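Local coordinates for protein glutathione synthetase-like effector 30 (Gpa-GSS30-apo) (PDB 5OET) that is a plant-parasitic nematode effector related to glutathione synthetase, the ligase that joins glycine to gamma-glutamylcysteine at the expense of ATP, and may have acquired a new role, at residues K448-R460 with P465-I477. Sequence-based numbering, arbitrary orientation.
Sequences KLRPMVIKNHFVR and PTLNLDATPELGI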
ATOM      1  N   LYS A 448     -21.118  32.216  12.182  1.00 66.92           N
ATOM      2  CA  LYS A 448     -20.677  31.538  10.976  1.00 68.00           C
ATOM      3  C   LYS A 448     -19.269  32.007  10.673  1.00 68.62           C
ATOM      4  O   LYS A 448     -18.987  33.197  10.740  1.00 73.32           O
ATOM      5  CB  LYS A 448     -21.607  31.879   9.813  1.00 69.95           C
ATOM      6  CG  LYS A 448     -21.340  31.103   8.531  1.00 70.33           C
ATOM      7  CD  LYS A 448     -22.387  31.470   7.473  1.00 72.44           C
ATOM      8  CE  LYS A 448     -22.272  30.578   6.239  1.00 72.24           C
ATOM      9  NZ  LYS A 448     -23.339  30.871   5.246  1.00 73.04           N
ATOM     10  N   LEU A 449     -18.374  31.088  10.365  1.00 67.71           N
ATOM     11  CA  LEU A 449     -16.989  31.452  10.063  1.00 69.98           C
ATOM     12  C   LEU A 449     -16.822  31.730   8.571  1.00 71.54           C
ATOM     13  O   LEU A 449     -17.443  31.076   7.728  1.00 70.39           O
ATOM     14  CB  LEU A 449     -16.044  30.344  10.529  1.00 70.28           C
ATOM     15  CG  LEU A 449     -16.200  30.059  12.040  1.00 71.60           C
ATOM     16  CD1 LEU A 449     -15.388  28.846  12.445  1.00 71.00           C
ATOM     17  CD2 LEU A 449     -15.875  31.285  12.899  1.00 72.74           C
ATOM     18  N   ARG A 450     -15.997  32.722   8.251  1.00 73.35           N
ATOM     19  CA  ARG A 450     -15.700  33.065   6.863  1.00 74.37           C
ATOM     20  C   ARG A 450     -14.440  32.293   6.481  1.00 70.96           C
ATOM     21  O   ARG A 450     -13.343  32.683   6.860  1.00 71.52           O
ATOM     22  CB  ARG A 450     -15.541  34.593   6.695  1.00 79.35           C
ATOM     23  CG  ARG A 450     -16.604  35.428   7.451  1.00 82.93           C
ATOM     24  CD  ARG A 450     -17.147  36.671   6.729  1.00 86.19           C
ATOM     25  NE  ARG A 450     -16.132  37.524   6.085  1.00 88.36           N
ATOM     26  CZ  ARG A 450     -15.766  37.484   4.796  1.00 89.71           C
ATOM     27  NH1 ARG A 450     -16.293  36.599   3.945  1.00 90.11           N
ATOM     28  NH2 ARG A 450     -14.835  38.336   4.345  1.00 90.00           N
ATOM     29  N   PRO A 451     -14.584  31.172   5.757  1.00 69.01           N
ATOM     30  CA  PRO A 451     -13.451  30.251   5.666  1.00 67.48           C
ATOM     31  C   PRO A 451     -12.471  30.563   4.525  1.00 65.89           C
ATOM     32  O   PRO A 451     -12.883  31.060   3.476  1.00 67.88           O
ATOM     33  CB  PRO A 451     -14.143  28.902   5.440  1.00 66.68           C
ATOM     34  CG  PRO A 451     -15.407  29.245   4.700  1.00 67.89           C
ATOM     35  CD  PRO A 451     -15.697  30.715   4.902  1.00 69.56           C
ATOM     36  N   MET A 452     -11.194  30.251   4.748  1.00 63.20           N
ATOM     37  CA  MET A 452     -10.107  30.455   3.784  1.00 61.53           C
ATOM     38  C   MET A 452     -10.323  29.564   2.568  1.00 58.47           C
ATOM     39  O   MET A 452     -10.508  28.361   2.695  1.00 59.23           O
ATOM     40  CB  MET A 452      -8.764  30.127   4.441  1.00 62.86           C
ATOM     41  CG  MET A 452      -7.527  30.367   3.583  1.00 65.94           C
ATOM     42  SD  MET A 452      -6.040  29.598   4.212  1.00 69.97           S
ATOM     43  CE  MET A 452      -6.450  27.876   3.951  1.00 67.06           C
ATOM     44  N   VAL A 453     -10.295  30.169   1.391  1.00 57.34           N
ATOM     45  CA  VAL A 453     -10.506  29.482   0.137  1.00 55.41           C
ATOM     46  C   VAL A 453      -9.165  29.449  -0.583  1.00 55.09           C
ATOM     47  O   VAL A 453      -8.503  30.468  -0.749  1.00 56.46           O
ATOM     48  CB  VAL A 453     -11.576  30.201  -0.715  1.00 55.88           C
ATOM     49  CG1 VAL A 453     -11.642  29.628  -2.123  1.00 55.79           C
ATOM     50  CG2 VAL A 453     -12.934  30.091  -0.040  1.00 55.49           C
ATOM     51  N   ILE A 454      -8.762  28.260  -1.001  1.00 54.25           N
ATOM     52  CA  ILE A 454      -7.532  28.080  -1.766  1.00 53.74           C
ATOM     53  C   ILE A 454      -7.865  27.279  -3.025  1.00 52.18           C
ATOM     54  O   ILE A 454      -8.973  26.765  -3.169  1.00 51.21           O
ATOM     55  CB  ILE A 454      -6.402  27.437  -0.912  1.00 52.73           C
ATOM     56  CG1 ILE A 454      -6.768  26.032  -0.419  1.00 51.91           C
ATOM     57  CG2 ILE A 454      -6.052  28.328   0.274  1.00 52.82           C
ATOM     58  CD1 ILE A 454      -6.421  24.907  -1.374  1.00 51.83           C
ATOM     59  N   LYS A 455      -6.899  27.206  -3.934  1.00 51.67           N
ATOM     60  CA  LYS A 455      -7.021  26.487  -5.203  1.00 50.09           C
ATOM     61  C   LYS A 455      -6.188  25.199  -5.139  1.00 46.98           C
ATOM     62  O   LYS A 455      -5.063  25.199  -4.628  1.00 47.20           O
ATOM     63  CB  LYS A 455      -6.526  27.364  -6.358  1.00 52.45           C
ATOM     64  CG  LYS A 455      -7.370  28.606  -6.668  1.00 55.50           C
ATOM     65  CD  LYS A 455      -8.339  28.388  -7.836  1.00 57.55           C
ATOM     66  CE  LYS A 455      -8.592  29.674  -8.648  1.00 59.41           C
ATOM     67  NZ  LYS A 455      -9.793  30.451  -8.217  1.00 60.40           N
ATOM     68  N   ASN A 456      -6.745  24.108  -5.655  1.00 43.95           N
ATOM     69  CA  ASN A 456      -6.053  22.833  -5.723  1.00 41.24           C
ATOM     70  C   ASN A 456      -6.721  21.969  -6.786  1.00 41.11           C
ATOM     71  O   ASN A 456      -7.749  22.371  -7.381  1.00 42.34           O
ATOM     72  CB  ASN A 456      -6.093  22.141  -4.354  1.00 40.14           C
ATOM     73  CG  ASN A 456      -4.822  21.353  -4.051  1.00 38.81           C
ATOM     74  OD1 ASN A 456      -4.281  20.682  -4.930  1.00 38.81           O
ATOM     75  ND2 ASN A 456      -4.339  21.436  -2.822  1.00 36.59           N
ATOM     76  N   HIS A 457      -6.142  20.802  -7.044  1.00 39.56           N
ATOM     77  CA  HIS A 457      -6.713  19.846  -7.981  1.00 40.27           C
ATOM     78  C   HIS A 457      -7.171  18.594  -7.236  1.00 40.70           C
ATOM     79  O   HIS A 457      -6.489  18.119  -6.340  1.00 42.38           O
ATOM     80  CB  HIS A 457      -5.673  19.475  -9.039  1.00 40.27           C
ATOM     81  CG  HIS A 457      -4.888  20.644  -9.531  1.00 40.45           C
ATOM     82  ND1 HIS A 457      -5.422  21.590 -10.370  1.00 40.93           N
ATOM     83  CD2 HIS A 457      -3.618  21.033  -9.277  1.00 40.62           C
ATOM     84  CE1 HIS A 457      -4.512  22.518 -10.611  1.00 42.40           C
ATOM     85  NE2 HIS A 457      -3.412  22.211  -9.947  1.00 41.40           N
ATOM     86  N   PHE A 458      -8.309  18.042  -7.632  1.00 41.39           N
ATOM     87  CA  PHE A 458      -8.940  16.913  -6.932  1.00 41.10           C
ATOM     88  C   PHE A 458      -8.919  15.634  -7.779  1.00 40.95           C
ATOM     89  O   PHE A 458      -9.413  15.626  -8.893  1.00 42.58           O
ATOM     90  CB  PHE A 458     -10.393  17.282  -6.627  1.00 42.07           C
ATOM     91  CG  PHE A 458     -10.585  18.159  -5.419  1.00 41.98           C
ATOM     92  CD1 PHE A 458      -9.527  18.810  -4.779  1.00 41.40           C
ATOM     93  CD2 PHE A 458     -11.892  18.349  -4.924  1.00 42.92           C
ATOM     94  CE1 PHE A 458      -9.772  19.597  -3.653  1.00 42.61           C
ATOM     95  CE2 PHE A 458     -12.129  19.135  -3.802  1.00 42.97           C
ATOM     96  CZ  PHE A 458     -11.064  19.763  -3.167  1.00 42.47           C
ATOM     97  N   VAL A 459      -8.367  14.558  -7.239  1.00 40.92           N
ATOM     98  CA  VAL A 459      -8.214  13.304  -7.968  1.00 41.64           C
ATOM     99  C   VAL A 459      -9.183  12.280  -7.409  1.00 43.21           C
ATOM    100  O   VAL A 459      -9.099  11.949  -6.241  1.00 42.21           O
ATOM    101  CB  VAL A 459      -6.789  12.772  -7.800  1.00 39.94           C
ATOM    102  CG1 VAL A 459      -6.574  11.513  -8.633  1.00 39.07           C
ATOM    103  CG2 VAL A 459      -5.812  13.862  -8.172  1.00 40.42           C
ATOM    104  N   ARG A 460     -10.089  11.780  -8.245  1.00 46.61           N
ATOM    105  CA  ARG A 460     -11.116  10.846  -7.815  1.00 48.67           C
ATOM    106  C   ARG A 460     -11.061   9.580  -8.642  1.00 49.22           C
ATOM    107  O   ARG A 460     -10.696   9.634  -9.810  1.00 47.46           O
ATOM    108  CB  ARG A 460     -12.494  11.448  -7.974  1.00 51.95           C
ATOM    109  CG  ARG A 460     -12.944  12.227  -6.756  1.00 55.36           C
ATOM    110  CD  ARG A 460     -14.233  12.993  -7.041  1.00 61.53           C
ATOM    111  NE  ARG A 460     -14.026  14.448  -7.152  1.00 66.74           N
ATOM    112  CZ  ARG A 460     -14.913  15.329  -7.642  1.00 70.51           C
ATOM    113  NH1 ARG A 460     -16.109  14.937  -8.100  1.00 72.26           N
ATOM    114  NH2 ARG A 460     -14.600  16.629  -7.665  1.00 69.78           N
ATOM    115  N   PRO A 465      -9.494  14.194 -13.416  1.00 51.77           N
ATOM    116  CA  PRO A 465      -9.267  15.059 -12.265  1.00 50.49           C
ATOM    117  C   PRO A 465      -9.839  16.455 -12.505  1.00 50.68           C
ATOM    118  O   PRO A 465      -9.843  16.944 -13.637  1.00 49.62           O
ATOM    119  CB  PRO A 465      -7.742  15.102 -12.157  1.00 48.80           C
ATOM    120  CG  PRO A 465      -7.285  14.932 -13.553  1.00 49.55           C
ATOM    121  CD  PRO A 465      -8.265  14.002 -14.207  1.00 50.28           C
ATOM    122  N   THR A 466     -10.313  17.063 -11.431  1.00 51.14           N
ATOM    123  CA  THR A 466     -10.897  18.396 -11.451  1.00 53.56           C
ATOM    124  C   THR A 466      -9.819  19.441 -11.116  1.00 53.23           C
ATOM    125  O   THR A 466      -9.350  19.512  -9.966  1.00 54.55           O
ATOM    126  CB  THR A 466     -12.035  18.479 -10.415  1.00 54.92           C
ATOM    127  OG1 THR A 466     -12.719  17.223 -10.374  1.00 57.20           O
ATOM    128  CG2 THR A 466     -13.016  19.560 -10.789  1.00 56.99           C
ATOM    129  N   LEU A 467      -9.437  20.234 -12.117  1.00 52.02           N
ATOM    130  CA  LEU A 467      -8.306  21.152 -12.012  1.00 51.73           C
ATOM    131  C   LEU A 467      -8.736  22.566 -11.616  1.00 51.50           C
ATOM    132  O   LEU A 467      -9.755  23.079 -12.069  1.00 51.48           O
ATOM    133  CB  LEU A 467      -7.560  21.212 -13.350  1.00 53.29           C
ATOM    134  CG  LEU A 467      -7.160  19.921 -14.072  1.00 53.05           C
ATOM    135  CD1 LEU A 467      -6.533  20.252 -15.421  1.00 54.20           C
ATOM    136  CD2 LEU A 467      -6.225  19.059 -13.240  1.00 51.55           C
ATOM    137  N   ASN A 468      -7.951  23.182 -10.752  1.00 51.39           N
ATOM    138  CA  ASN A 468      -8.130  24.571 -10.331  1.00 54.03           C
ATOM    139  C   ASN A 468      -9.475  24.845  -9.631  1.00 54.40           C
ATOM    140  O   ASN A 468     -10.100  25.844  -9.872  1.00 55.53           O
ATOM    141  CB  ASN A 468      -7.892  25.532 -11.504  1.00 55.53           C
ATOM    142  CG  ASN A 468      -6.498  25.421 -12.076  1.00 55.54           C
ATOM    143  OD1 ASN A 468      -6.321  25.034 -13.234  1.00 56.08           O
ATOM    144  ND2 ASN A 468      -5.495  25.764 -11.270  1.00 55.49           N
ATOM    145  N   LEU A 469      -9.901  23.937  -8.763  1.00 54.43           N
ATOM    146  CA  LEU A 469     -11.068  24.164  -7.919  1.00 55.60           C
ATOM    147  C   LEU A 469     -10.743  25.120  -6.788  1.00 56.01           C
ATOM    148  O   LEU A 469      -9.636  25.077  -6.250  1.00 55.05           O
ATOM    149  CB  LEU A 469     -11.511  22.859  -7.265  1.00 56.36           C
ATOM    150  CG  LEU A 469     -12.281  21.910  -8.158  1.00 57.67           C
ATOM    151  CD1 LEU A 469     -12.290  20.532  -7.521  1.00 57.62           C
ATOM    152  CD2 LEU A 469     -13.689  22.444  -8.419  1.00 59.37           C
ATOM    153  N   ASP A 470     -11.719  25.941  -6.404  1.00 56.47           N
ATOM    154  CA  ASP A 470     -11.708  26.567  -5.080  1.00 55.74           C
ATOM    155  C   ASP A 470     -12.018  25.505  -4.043  1.00 51.90           C
ATOM    156  O   ASP A 470     -12.975  24.768  -4.205  1.00 49.67           O
ATOM    157  CB  ASP A 470     -12.766  27.664  -4.989  1.00 59.05           C
ATOM    158  CG  ASP A 470     -12.506  28.810  -5.949  1.00 63.18           C
ATOM    159  OD1 ASP A 470     -11.626  28.660  -6.838  1.00 64.95           O
ATOM    160  OD2 ASP A 470     -13.198  29.850  -5.803  1.00 65.08           O
ATOM    161  N   ALA A 471     -11.218  25.431  -2.986  1.00 50.88           N
ATOM    162  CA  ALA A 471     -11.497  24.542  -1.850  1.00 50.65           C
ATOM    163  C   ALA A 471     -11.173  25.192  -0.521  1.00 50.44           C
ATOM    164  O   ALA A 471     -10.351  26.092  -0.462  1.00 50.73           O
ATOM    165  CB  ALA A 471     -10.706  23.258  -1.992  1.00 50.05           C
ATOM    166  N   THR A 472     -11.814  24.707   0.539  1.00 50.37           N
ATOM    167  CA  THR A 472     -11.560  25.159   1.905  1.00 51.56           C
ATOM    168  C   THR A 472     -10.961  23.978   2.656  1.00 51.20           C
ATOM    169  O   THR A 472     -11.629  22.961   2.799  1.00 49.04           O
ATOM    170  CB  THR A 472     -12.848  25.631   2.642  1.00 52.20           C
ATOM    171  OG1 THR A 472     -13.900  24.678   2.452  1.00 52.88           O
ATOM    172  CG2 THR A 472     -13.321  26.961   2.128  1.00 53.41           C
ATOM    173  N   PRO A 473      -9.695  24.099   3.116  1.00 52.92           N
ATOM    174  CA  PRO A 473      -9.101  23.052   3.928  1.00 52.91           C
ATOM    175  C   PRO A 473      -9.575  23.077   5.396  1.00 54.12           C
ATOM    176  O   PRO A 473     -10.056  24.099   5.885  1.00 56.69           O
ATOM    177  CB  PRO A 473      -7.604  23.332   3.825  1.00 53.73           C
ATOM    178  CG  PRO A 473      -7.505  24.784   3.607  1.00 54.63           C
ATOM    179  CD  PRO A 473      -8.774  25.237   2.938  1.00 55.28           C
ATOM    180  N   GLU A 474      -9.439  21.929   6.056  1.00 53.66           N
ATOM    181  CA  GLU A 474      -9.842  21.728   7.437  1.00 52.24           C
ATOM    182  C   GLU A 474      -8.719  20.922   8.078  1.00 48.93           C
ATOM    183  O   GLU A 474      -8.432  19.823   7.651  1.00 45.69           O
ATOM    184  CB  GLU A 474     -11.166  20.964   7.508  1.00 54.48           C
ATOM    185  CG  GLU A 474     -11.808  20.888   8.893  1.00 57.09           C
ATOM    186  CD  GLU A 474     -12.758  19.687   9.074  1.00 59.53           C
ATOM    187  OE1 GLU A 474     -12.289  18.508   9.073  1.00 62.28           O
ATOM    188  OE2 GLU A 474     -13.978  19.917   9.252  1.00 59.78           O
ATOM    189  N   LEU A 475      -8.094  21.495   9.102  1.00 48.05           N
ATOM    190  CA  LEU A 475      -6.938  20.910   9.795  1.00 45.54           C
ATOM    191  C   LEU A 475      -7.367  20.076  10.989  1.00 43.98           C
ATOM    192  O   LEU A 475      -8.031  20.579  11.864  1.00 43.76           O
ATOM    193  CB  LEU A 475      -6.054  22.044  10.301  1.00 45.76           C
ATOM    194  CG  LEU A 475      -4.777  21.728  11.059  1.00 45.13           C
ATOM    195  CD1 LEU A 475      -3.737  21.086  10.148  1.00 43.72           C
ATOM    196  CD2 LEU A 475      -4.258  23.021  11.672  1.00 45.72           C
ATOM    197  N   GLY A 476      -6.971  18.810  11.030  1.00 43.50           N
ATOM    198  CA  GLY A 476      -7.248  17.929  12.173  1.00 42.93           C
ATOM    199  C   GLY A 476      -5.971  17.640  12.937  1.00 42.68           C
ATOM    200  O   GLY A 476      -5.009  17.152  12.355  1.00 43.00           O
ATOM    201  N   ILE A 477      -5.944  17.948  14.226  1.00 42.44           N
ATOM    202  CA  ILE A 477      -4.791  17.628  15.046  1.00 43.55           C
ATOM    203  C   ILE A 477      -5.088  16.416  15.927  1.00 44.48           C
ATOM    204  O   ILE A 477      -6.015  16.459  16.737  1.00 46.54           O
ATOM    205  CB  ILE A 477      -4.414  18.807  15.951  1.00 43.48           C
ATOM    206  CG1 ILE A 477      -4.106  20.058  15.124  1.00 43.90           C
ATOM    207  CG2 ILE A 477      -3.233  18.435  16.837  1.00 43.80           C
ATOM    208  CD1 ILE A 477      -2.952  19.923  14.151  1.00 43.67           C
TER
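Ile454 and Ala471 form an antiparallel hydrogen-bonded pair, Ala471 N giving its hydrogen to Ile454 O at 2.6 Å. Ile454 N returns a bond to Ala471 O at 2.7 Å. Asn456 with Leu469 and Phe458 with Thr466 make two more such pairs. Between Asn456 and Phe458 the register slips by one residue, a beta bulge, where segment 465-477 turns a corner at Asn468. There the His457 side chain accepts a backbone N-H: its ND1 receives Asn468 N at 3.0 Å, the donor lying 26° out of the imidazole plane, while Leu467 CA sits at the ring edge, in plane. The ring and the Asn468 amide run side by side with planes 76° apart; Asn468 ND2 is hydrogen-bonded to Gln42 OE1. On one face of the sheet Leu469 CD1 lies over the Phe458 ring, 3.4 Å from CD2, and Ala471 CB meets CZ obliquely. On the other, Lys455, its chain bent at chi2 (-98°) and beyond, runs alongside Asp470 and closes a salt bridge, NZ to OD1 2.9 Å, on the syn side of the carboxylate. Farther along, the Met452 side chain crosses that of Pro473 at about a right angle, its CE against Pro473 CG. In the large mixed sheet 454-459 pairs with 83-90, with the start of 469-484 before the bulge and with 466-467 beyond it; four residues between Arg460 and Pro465 make 454-459 and 466-467 a beta hairpin. Strand 469-484 also pairs with 160-173 and 490-504. Helix 44-59 packs through Leu47 on His457 and Leu467, and strand 94-96 touches Met452 and Ile454.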